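Local coordinates for fiber protein (Duck adenovirus 1, PDB 6ITX), which probably attaches the virus to a receptor on the host cell through the trimeric C-terminal head of its fiber, at residues L163-F168 / I263-V268; T221-Y226 / Y247-T252. All coordinates share one frame; numbering follows the deposited sequence.

Contact 1 (L163-F168 / I263-V268); sequences LVLCPF and IYMVFV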
loop_
_atom_site.group_PDB
_atom_site.type_symbol
_atom_site.label_atom_id
_atom_site.label_comp_id
_atom_site.label_asym_id
_atom_site.label_seq_id
_atom_site.Cartn_x
_atom_site.Cartn_y
_atom_site.Cartn_z
ATOM N N LEU A 163 1.482 9.686 16.941
ATOM C CA LEU A 163 2.287 8.733 17.687
ATOM C C LEU A 163 3.689 8.754 17.123
ATOM O O LEU A 163 3.906 9.106 15.965
ATOM C CB LEU A 163 1.757 7.305 17.564
ATOM C CG LEU A 163 0.341 7.064 18.054
ATOM C CD1 LEU A 163 -0.151 5.782 17.442
ATOM C CD2 LEU A 163 0.328 6.990 19.582
ATOM N N VAL A 164 4.647 8.346 17.928
ATOM C CA VAL A 164 5.996 8.159 17.435
ATOM C C VAL A 164 6.372 6.714 17.667
ATOM O O VAL A 164 6.049 6.140 18.714
ATOM C CB VAL A 164 7.001 9.121 18.108
ATOM C CG1 VAL A 164 8.392 8.935 17.535
ATOM C CG2 VAL A 164 6.532 10.583 17.943
ATOM N N LEU A 165 7.008 6.119 16.665
ATOM C CA LEU A 165 7.635 4.812 16.781
ATOM C C LEU A 165 9.122 5.045 16.916
ATOM O O LEU A 165 9.725 5.666 16.042
ATOM C CB LEU A 165 7.370 3.938 15.555
ATOM C CG LEU A 165 5.936 3.744 15.096
ATOM C CD1 LEU A 165 5.871 2.473 14.260
ATOM C CD2 LEU A 165 4.956 3.708 16.288
ATOM N N CYS A 166 9.718 4.533 17.988
ATOM C CA CYS A 166 11.155 4.649 18.215
ATOM C C CYS A 166 11.745 3.256 18.372
ATOM O O CYS A 166 12.003 2.802 19.496
ATOM C CB CYS A 166 11.460 5.511 19.437
ATOM S SG CYS A 166 13.191 5.987 19.489
ATOM N N PRO A 167 11.979 2.552 17.269
ATOM C CA PRO A 167 12.579 1.208 17.374
ATOM C C PRO A 167 13.960 1.205 18.011
ATOM O O PRO A 167 14.421 0.146 18.451
ATOM C CB PRO A 167 12.628 0.722 15.914
ATOM C CG PRO A 167 12.439 1.932 15.077
ATOM C CD PRO A 167 11.686 2.944 15.883
ATOM N N PHE A 168 14.629 2.357 18.080
ATOM C CA PHE A 168 15.939 2.491 18.707
ATOM C C PHE A 168 15.845 3.220 20.048
ATOM O O PHE A 168 16.791 3.890 20.472
ATOM C CB PHE A 168 16.905 3.213 17.766
ATOM C CG PHE A 168 16.401 4.552 17.309
ATOM C CD1 PHE A 168 16.663 5.698 18.053
ATOM C CD2 PHE A 168 15.640 4.665 16.154
ATOM C CE1 PHE A 168 16.192 6.926 17.649
ATOM C CE2 PHE A 168 15.165 5.895 15.739
ATOM C CZ PHE A 168 15.444 7.026 16.487
ATOM N N ILE A 263 9.815 7.401 13.435
ATOM C CA ILE A 263 8.682 7.499 12.517
ATOM C C ILE A 263 7.507 8.152 13.236
ATOM O O ILE A 263 7.062 7.656 14.280
ATOM C CB ILE A 263 8.267 6.134 11.957
ATOM C CG1 ILE A 263 9.397 5.538 11.132
ATOM C CG2 ILE A 263 7.050 6.280 11.089
ATOM C CD1 ILE A 263 10.147 4.470 11.896
ATOM N N TYR A 264 7.010 9.262 12.675
ATOM C CA TYR A 264 5.793 9.916 13.140
ATOM C C TYR A 264 4.597 9.387 12.362
ATOM O O TYR A 264 4.672 9.153 11.152
ATOM C CB TYR A 264 5.884 11.437 12.967
ATOM C CG TYR A 264 4.663 12.221 13.427
ATOM C CD1 TYR A 264 4.304 12.273 14.778
ATOM C CD2 TYR A 264 3.885 12.931 12.521
ATOM C CE1 TYR A 264 3.195 13.000 15.210
ATOM C CE2 TYR A 264 2.771 13.677 12.946
ATOM C CZ TYR A 264 2.427 13.705 14.292
ATOM O OH TYR A 264 1.318 14.435 14.721
ATOM N N MET A 265 3.493 9.192 13.063
ATOM C CA MET A 265 2.292 8.639 12.462
ATOM C C MET A 265 1.113 9.407 13.005
ATOM O O MET A 265 0.868 9.375 14.212
ATOM C CB MET A 265 2.158 7.162 12.787
ATOM C CG MET A 265 3.364 6.397 12.320
ATOM S SD MET A 265 3.037 4.662 12.287
ATOM C CE MET A 265 3.767 4.250 10.743
ATOM N N VAL A 266 0.404 10.121 12.140
ATOM C CA VAL A 266 -0.811 10.807 12.550
ATOM C C VAL A 266 -1.994 10.073 11.936
ATOM O O VAL A 266 -1.970 9.723 10.748
ATOM C CB VAL A 266 -0.786 12.302 12.181
ATOM C CG1 VAL A 266 -0.405 12.506 10.739
ATOM C CG2 VAL A 266 -2.129 12.934 12.502
ATOM N N PHE A 267 -2.990 9.781 12.768
ATOM C CA PHE A 267 -4.198 9.060 12.383
ATOM C C PHE A 267 -5.351 10.044 12.341
ATOM O O PHE A 267 -5.533 10.822 13.285
ATOM C CB PHE A 267 -4.535 7.959 13.390
ATOM C CG PHE A 267 -3.525 6.866 13.466
ATOM C CD1 PHE A 267 -2.308 7.074 14.070
ATOM C CD2 PHE A 267 -3.803 5.621 12.943
ATOM C CE1 PHE A 267 -1.386 6.062 14.139
ATOM C CE2 PHE A 267 -2.881 4.602 12.998
ATOM C CZ PHE A 267 -1.673 4.817 13.600
ATOM N N VAL A 268 -6.131 10.009 11.265
ATOM C CA VAL A 268 -7.380 10.765 11.178
ATOM C C VAL A 268 -8.495 9.767 10.902
ATOM O O VAL A 268 -8.415 8.985 9.945
ATOM C CB VAL A 268 -7.330 11.851 10.094
ATOM C CG1 VAL A 268 -8.639 12.614 10.035
ATOM C CG2 VAL A 268 -6.195 12.791 10.369
#
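In the β-sandwich of the fiber head, antiparallel strands 160-165 and 262-271 pair in the middle of the domain, setting L163, V164 and L165 against M265, Y264 and I263. L163-M265 and L165-I263 are hydrogen-bonded pairs, and each exchanges two backbone bonds. L163 N gives its hydrogen to M265 O at 2.8 Å. The bond from I263 N to L165 O is longer, 3.1 Å, but nearly straight (174°). V164 and Y264, between them, form the non-hydrogen-bonded pair. Leucine, isoleucine and methionine suit the face that carries L163, L165, I263 and M265, because it is buried against strands 134-144 and 288-299, where I139, I141, F296 and Y298 meet it. There the M265 chain bends at chi3 (136°), and its sulfur SD lies 4.1 Å from L165 CD1, a flexible side chain filling in beside a branched one. V164 and Y264 share the other face. β-Branched V164 suits an extended strand and presents a methyl, CG2, at the edge of the Y264 ring, 4.2 Å from CD1. The long Y264 carries its buried hydroxyl to K218 N, which hydrogen-bonds it. Just beyond the L163-M265 pair, the F267 ring, stacked with F161, receives a methyl group, L163 CD1, obliquely at 3.5 Å from CE1.

Contact 2 (T221-Y226 / Y247-T252); sequences TELPGY and YVCPCT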
loop_
_atom_site.group_PDB
_atom_site.type_symbol
_atom_site.label_atom_id
_atom_site.label_comp_id
_atom_site.label_asym_id
_atom_site.label_seq_id
_atom_site.Cartn_x
_atom_site.Cartn_y
_atom_site.Cartn_z
ATOM N N THR A 221 -1.000 18.174 7.349
ATOM C CA THR A 221 -0.679 19.254 6.424
ATOM C C THR A 221 0.580 20.007 6.805
ATOM O O THR A 221 0.978 20.921 6.071
ATOM C CB THR A 221 -1.813 20.272 6.317
ATOM O OG1 THR A 221 -2.307 20.581 7.623
ATOM C CG2 THR A 221 -2.930 19.746 5.444
ATOM N N GLU A 222 1.199 19.670 7.931
ATOM C CA GLU A 222 2.417 20.324 8.385
ATOM C C GLU A 222 3.622 19.417 8.238
ATOM O O GLU A 222 4.751 19.840 8.519
ATOM C CB GLU A 222 2.263 20.763 9.844
ATOM C CG GLU A 222 0.859 21.204 10.178
ATOM C CD GLU A 222 0.803 22.169 11.336
ATOM O OE1 GLU A 222 0.466 21.726 12.460
ATOM O OE2 GLU A 222 1.098 23.366 11.114
ATOM N N LEU A 223 3.412 18.182 7.807
ATOM C CA LEU A 223 4.526 17.273 7.617
ATOM C C LEU A 223 5.300 17.635 6.349
ATOM O O LEU A 223 4.707 18.067 5.351
ATOM C CB LEU A 223 4.008 15.834 7.543
ATOM C CG LEU A 223 3.257 15.435 8.818
ATOM C CD1 LEU A 223 2.708 14.039 8.707
ATOM C CD2 LEU A 223 4.178 15.544 10.027
ATOM N N PRO A 224 6.611 17.493 6.354
ATOM C CA PRO A 224 7.386 17.674 5.110
ATOM C C PRO A 224 7.263 16.472 4.180
ATOM O O PRO A 224 8.244 15.860 3.778
ATOM C CB PRO A 224 8.813 17.854 5.636
ATOM C CG PRO A 224 8.824 17.042 6.889
ATOM C CD PRO A 224 7.461 17.156 7.505
ATOM N N GLY A 225 6.043 16.126 3.833
ATOM C CA GLY A 225 5.894 14.944 3.012
ATOM C C GLY A 225 5.365 13.797 3.852
ATOM O O GLY A 225 5.665 13.682 5.047
ATOM N N TYR A 226 4.555 12.949 3.224
ATOM C CA TYR A 226 4.022 11.772 3.889
ATOM C C TYR A 226 3.515 10.817 2.828
ATOM O O TYR A 226 3.278 11.196 1.678
ATOM C CB TYR A 226 2.895 12.107 4.878
ATOM C CG TYR A 226 1.672 12.768 4.273
ATOM C CD1 TYR A 226 0.857 12.088 3.360
ATOM C CD2 TYR A 226 1.309 14.071 4.627
ATOM C CE1 TYR A 226 -0.262 12.695 2.792
ATOM C CE2 TYR A 226 0.190 14.685 4.073
ATOM C CZ TYR A 226 -0.591 13.989 3.166
ATOM O OH TYR A 226 -1.691 14.586 2.612
ATOM N N TYR A 247 -0.945 8.617 8.185
ATOM C CA TYR A 247 0.043 9.421 7.475
ATOM C C TYR A 247 1.395 9.145 8.107
ATOM O O TYR A 247 1.590 9.415 9.299
ATOM C CB TYR A 247 -0.289 10.919 7.529
ATOM C CG TYR A 247 -1.643 11.242 6.956
ATOM C CD1 TYR A 247 -2.784 10.977 7.681
ATOM C CD2 TYR A 247 -1.784 11.801 5.679
ATOM C CE1 TYR A 247 -4.022 11.241 7.181
ATOM C CE2 TYR A 247 -3.035 12.076 5.163
ATOM C CZ TYR A 247 -4.159 11.779 5.930
ATOM O OH TYR A 247 -5.443 12.027 5.495
ATOM N N VAL A 248 2.316 8.589 7.322
ATOM C CA VAL A 248 3.627 8.214 7.824
ATOM C C VAL A 248 4.628 9.251 7.359
ATOM O O VAL A 248 4.648 9.634 6.182
ATOM C CB VAL A 248 4.039 6.814 7.353
ATOM C CG1 VAL A 248 5.424 6.497 7.852
ATOM C CG2 VAL A 248 3.034 5.781 7.798
ATOM N N CYS A 249 5.450 9.695 8.272
ATOM C CA CYS A 249 6.474 10.672 7.992
ATOM C C CYS A 249 7.548 10.507 9.051
ATOM O O CYS A 249 7.249 10.595 10.255
ATOM C CB CYS A 249 5.922 12.092 8.025
ATOM S SG CYS A 249 7.249 13.268 7.794
ATOM N N PRO A 250 8.791 10.241 8.657
ATOM C CA PRO A 250 9.859 10.136 9.649
ATOM C C PRO A 250 10.037 11.440 10.420
ATOM O O PRO A 250 9.643 12.521 9.980
ATOM C CB PRO A 250 11.085 9.789 8.801
ATOM C CG PRO A 250 10.493 8.992 7.684
ATOM C CD PRO A 250 9.227 9.745 7.344
ATOM N N CYS A 251 10.618 11.318 11.610
ATOM C CA CYS A 251 10.728 12.455 12.511
ATOM C C CYS A 251 12.026 12.393 13.301
ATOM O O CYS A 251 12.676 11.344 13.416
ATOM C CB CYS A 251 9.567 12.491 13.493
ATOM S SG CYS A 251 9.592 10.970 14.450
ATOM N N THR A 252 12.371 13.545 13.862
ATOM C CA THR A 252 13.480 13.708 14.784
ATOM C C THR A 252 13.006 14.559 15.951
ATOM O O THR A 252 12.193 15.478 15.778
ATOM C CB THR A 252 14.690 14.349 14.093
ATOM O OG1 THR A 252 15.858 14.053 14.858
ATOM C CG2 THR A 252 14.539 15.861 13.976
#
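Y226 holds CG between its backbone N and carbonyl carbon (chi1 61°), whereas Y247 holds CG anti to the carbonyl carbon (chi1 -58°); with these torsions the two phenols run side by side, pointing the same way. Their planes stand at 87° in a T-shaped stack: CD2 of Y247 is poised over the centre of the Y226 ring, 3.4 Å from Y226 CE1. A flat ring suits each place: Y226 gives its π face and Y247 its C-H edge. Beside the pair, L223 drops CD1 onto C249 CB at 3.8 Å, and P224 CD lies 3.9 Å from C249 SG, the compact cysteine fitting close against P224. P224 centres an inverse gamma turn, its ring restraining phi near the value the turn needs, closed by a weak hydrogen bond from G225 N to L223 O. At the backbone angles of G225 a CB would jam against P224 O, which calls for glycine. Y226 CA also makes a CH···O contact with V248 O. L223 and P224 rest on V208 of strand 208-210, and L223 reaches Y264 of strand 262-271. Y226 belongs to strand 226-235, antiparallel neighbour of 241-253, and also pairs antiparallel with a strand of a neighbouring subunit, continuing the sheet across the trimer interface.

How the contacts relate
From the N terminus the chain passes 163-168 first, then 221-226 and 247-252, and last 263-268, so contact 2 is nested inside the loop of 94 residues that contact 1 closes. Contact 2 itself closes a shorter loop of 20 residues, largely strand. Strands 241-253 and 262-271 follow one another in sequence and are antiparallel neighbours in the sheet, which joins the two contacts directly: C249 O probably accepts from Y264 N, and V266 O from Y247 N, and M265 CE packs on V248 CG2 across the two strands. Strand 160-165 is thereby linked through 262-271 and 241-253 to the loop before strand 226-235, connecting the domain centre to the subunit interface.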